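Local coordinates for MdbA protein (Corynebacterium matruchotii ATCC 14266, PDB 6BO0) that probably catalyses disulfide bond formation in exported proteins, as a thiol-disulfide oxidoreductase of the DsbA family with a thioredoxin-like fold, at residues A[77-82]-A[177-182]. Sequence-based numbering, arbitrary orientation. Where two conformers were deposited one is given.
Sequences RTMNFL and VSSPRV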
loop_
_atom_site.group_PDB
_atom_site.type_symbol
_atom_site.label_atom_id
_atom_site.label_comp_id
_atom_site.label_asym_id
_atom_site.label_seq_id
_atom_site.Cartn_x
_atom_site.Cartn_y
_atom_site.Cartn_z
ATOM N N ARG A 77 -5.030 3.942 -0.580
ATOM C CA ARG A 77 -5.256 5.065 0.320
ATOM C C ARG A 77 -4.918 4.640 1.747
ATOM O O ARG A 77 -5.739 4.149 2.497
ATOM C CB ARG A 77 -6.697 5.555 0.168
ATOM C CG ARG A 77 -6.941 6.190 -1.185
ATOM C CD ARG A 77 -8.282 6.881 -1.279
ATOM N NE ARG A 77 -8.501 7.532 -2.576
ATOM C CZ ARG A 77 -7.978 8.680 -2.944
ATOM N NH1 ARG A 77 -7.197 9.360 -2.111
ATOM N NH2 ARG A 77 -8.241 9.170 -4.143
ATOM N N THR A 78 -3.648 4.835 2.085
ATOM C CA THR A 78 -3.128 4.390 3.357
ATOM C C THR A 78 -3.576 5.303 4.481
ATOM O O THR A 78 -3.631 6.514 4.312
ATOM C CB THR A 78 -1.601 4.308 3.311
ATOM O OG1 THR A 78 -1.203 3.666 2.104
ATOM C CG2 THR A 78 -1.026 3.544 4.523
ATOM N N MET A 79 -3.881 4.668 5.619
ATOM C CA MET A 79 -4.307 5.328 6.846
ATOM C C MET A 79 -3.425 4.863 8.003
ATOM O O MET A 79 -2.623 3.937 7.864
ATOM C CB MET A 79 -5.798 5.064 7.117
ATOM C CG MET A 79 -6.691 5.678 6.013
ATOM S SD MET A 79 -8.433 5.696 6.359
ATOM C CE MET A 79 -8.549 3.998 6.591
ATOM N N ASN A 80 -3.569 5.538 9.143
ATOM C CA ASN A 80 -2.720 5.230 10.292
ATOM C C ASN A 80 -3.433 5.245 11.620
ATOM O O ASN A 80 -2.797 5.380 12.665
ATOM C CB ASN A 80 -1.525 6.191 10.331
ATOM C CG ASN A 80 -1.958 7.613 10.606
ATOM O OD1 ASN A 80 -3.142 7.846 10.836
ATOM N ND2 ASN A 80 -1.030 8.562 10.579
ATOM N N PHE A 81 -4.738 5.013 11.611
ATOM C CA PHE A 81 -5.511 5.039 12.863
ATOM C C PHE A 81 -5.094 3.997 13.897
ATOM O O PHE A 81 -5.264 4.216 15.097
ATOM C CB PHE A 81 -7.019 4.883 12.585
ATOM C CG PHE A 81 -7.732 6.177 12.246
ATOM C CD1 PHE A 81 -7.076 7.242 11.633
ATOM C CD2 PHE A 81 -9.092 6.315 12.532
ATOM C CE1 PHE A 81 -7.751 8.427 11.349
ATOM C CE2 PHE A 81 -9.765 7.488 12.243
ATOM C CZ PHE A 81 -9.099 8.545 11.652
ATOM N N LEU A 82 -4.526 2.877 13.446
ATOM C CA LEU A 82 -4.133 1.860 14.432
ATOM C C LEU A 82 -2.981 2.325 15.307
ATOM O O LEU A 82 -2.719 1.701 16.344
ATOM C CB LEU A 82 -3.833 0.530 13.756
ATOM C CG LEU A 82 -5.073 -0.369 13.636
ATOM C CD1 LEU A 82 -6.139 0.212 12.709
ATOM C CD2 LEU A 82 -4.684 -1.772 13.232
ATOM N N VAL A 177 -14.827 5.634 9.936
ATOM C CA VAL A 177 -13.492 5.502 9.456
ATOM C C VAL A 177 -13.044 4.242 10.142
ATOM O O VAL A 177 -13.060 4.091 11.369
ATOM C CB VAL A 177 -12.617 6.722 9.791
ATOM C CG1 VAL A 177 -11.166 6.446 9.444
ATOM C CG2 VAL A 177 -13.129 7.944 9.036
ATOM N N SER A 178 -12.704 3.311 9.291
ATOM C CA SER A 178 -12.225 2.023 9.686
ATOM C C SER A 178 -11.559 1.524 8.439
ATOM O O SER A 178 -11.510 2.217 7.412
ATOM C CB SER A 178 -13.388 1.096 10.048
ATOM O OG SER A 178 -14.228 0.895 8.920
ATOM N N SER A 179 -11.049 0.319 8.518
ATOM C CA SER A 179 -10.417 -0.273 7.378
ATOM C C SER A 179 -10.504 -1.779 7.528
ATOM O O SER A 179 -10.687 -2.270 8.635
ATOM C CB SER A 179 -8.925 0.145 7.278
ATOM O OG SER A 179 -8.211 -0.062 8.475
ATOM N N PRO A 180 -10.370 -2.520 6.411
ATOM C CA PRO A 180 -10.281 -2.058 5.033
ATOM C C PRO A 180 -11.618 -1.587 4.491
ATOM O O PRO A 180 -12.670 -2.056 4.927
ATOM C CB PRO A 180 -9.795 -3.298 4.256
ATOM C CG PRO A 180 -10.350 -4.436 5.054
ATOM C CD PRO A 180 -10.347 -3.986 6.496
ATOM N N ARG A 181 -11.574 -0.706 3.491
ATOM C CA ARG A 181 -12.784 -0.288 2.768
ATOM C C ARG A 181 -12.447 -0.198 1.304
ATOM O O ARG A 181 -11.358 0.260 0.964
ATOM C CB ARG A 181 -13.281 1.089 3.259
ATOM C CG ARG A 181 -13.383 1.209 4.757
ATOM C CD ARG A 181 -14.568 0.493 5.344
ATOM N NE ARG A 181 -15.773 1.272 5.106
ATOM C CZ ARG A 181 -16.145 2.361 5.768
ATOM N NH1 ARG A 181 -15.482 2.779 6.844
ATOM N NH2 ARG A 181 -17.228 3.011 5.380
ATOM N N VAL A 182 -13.363 -0.628 0.446
ATOM C CA VAL A 182 -13.179 -0.591 -0.992
ATOM C C VAL A 182 -14.350 0.099 -1.638
ATOM O O VAL A 182 -15.511 -0.191 -1.309
ATOM C CB VAL A 182 -13.026 -2.014 -1.573
ATOM C CG1 VAL A 182 -12.861 -1.994 -3.084
ATOM C CG2 VAL A 182 -11.867 -2.720 -0.894
#
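V177 meets F81 and M79 in a small apolar contact at the surface that joins the chain leaving strand 72-78 to the loop that leads into strand 181-184. Its CG1, anti to the backbone N (chi1 172°), reaches the F81 ring obliquely, a doubtfully close 3.3 Å from CE2. The same methyl lies 4.2 Å from M79 SD. Bent at chi3, the M79 chain carries CE to the backbone of S178, 3.6 Å from its O, and to the CB of S179. M79, F81, V177, S178 and S179 were each modelled in two conformers, and these contacts hold for one of them.

The polar bonds lie on the side of 177-182 and the residues around it. R181 NH1 donates to S178 OG over 3.1 Å, with the hydroxyl tilted 31° from the guanidinium plane, and also bonds to Q176 O. Salt bridges to D174 and E188 further fix the guanidinium group, tying the loop to its strand.

The cis peptide bond before P180 marks the cis-proline loop of the thioredoxin fold; S179 and P180 touch C52, at the start of helix 51-68 and the second cysteine of the C-H-Y-C motif; the first, C49, is an S-hydroxycysteine here. Strand 39-45 separates strands 72-78 and 181-184 in the sheet, with Y44 touching both M79 and R181, while F81 packs on A166 of helix 155-172.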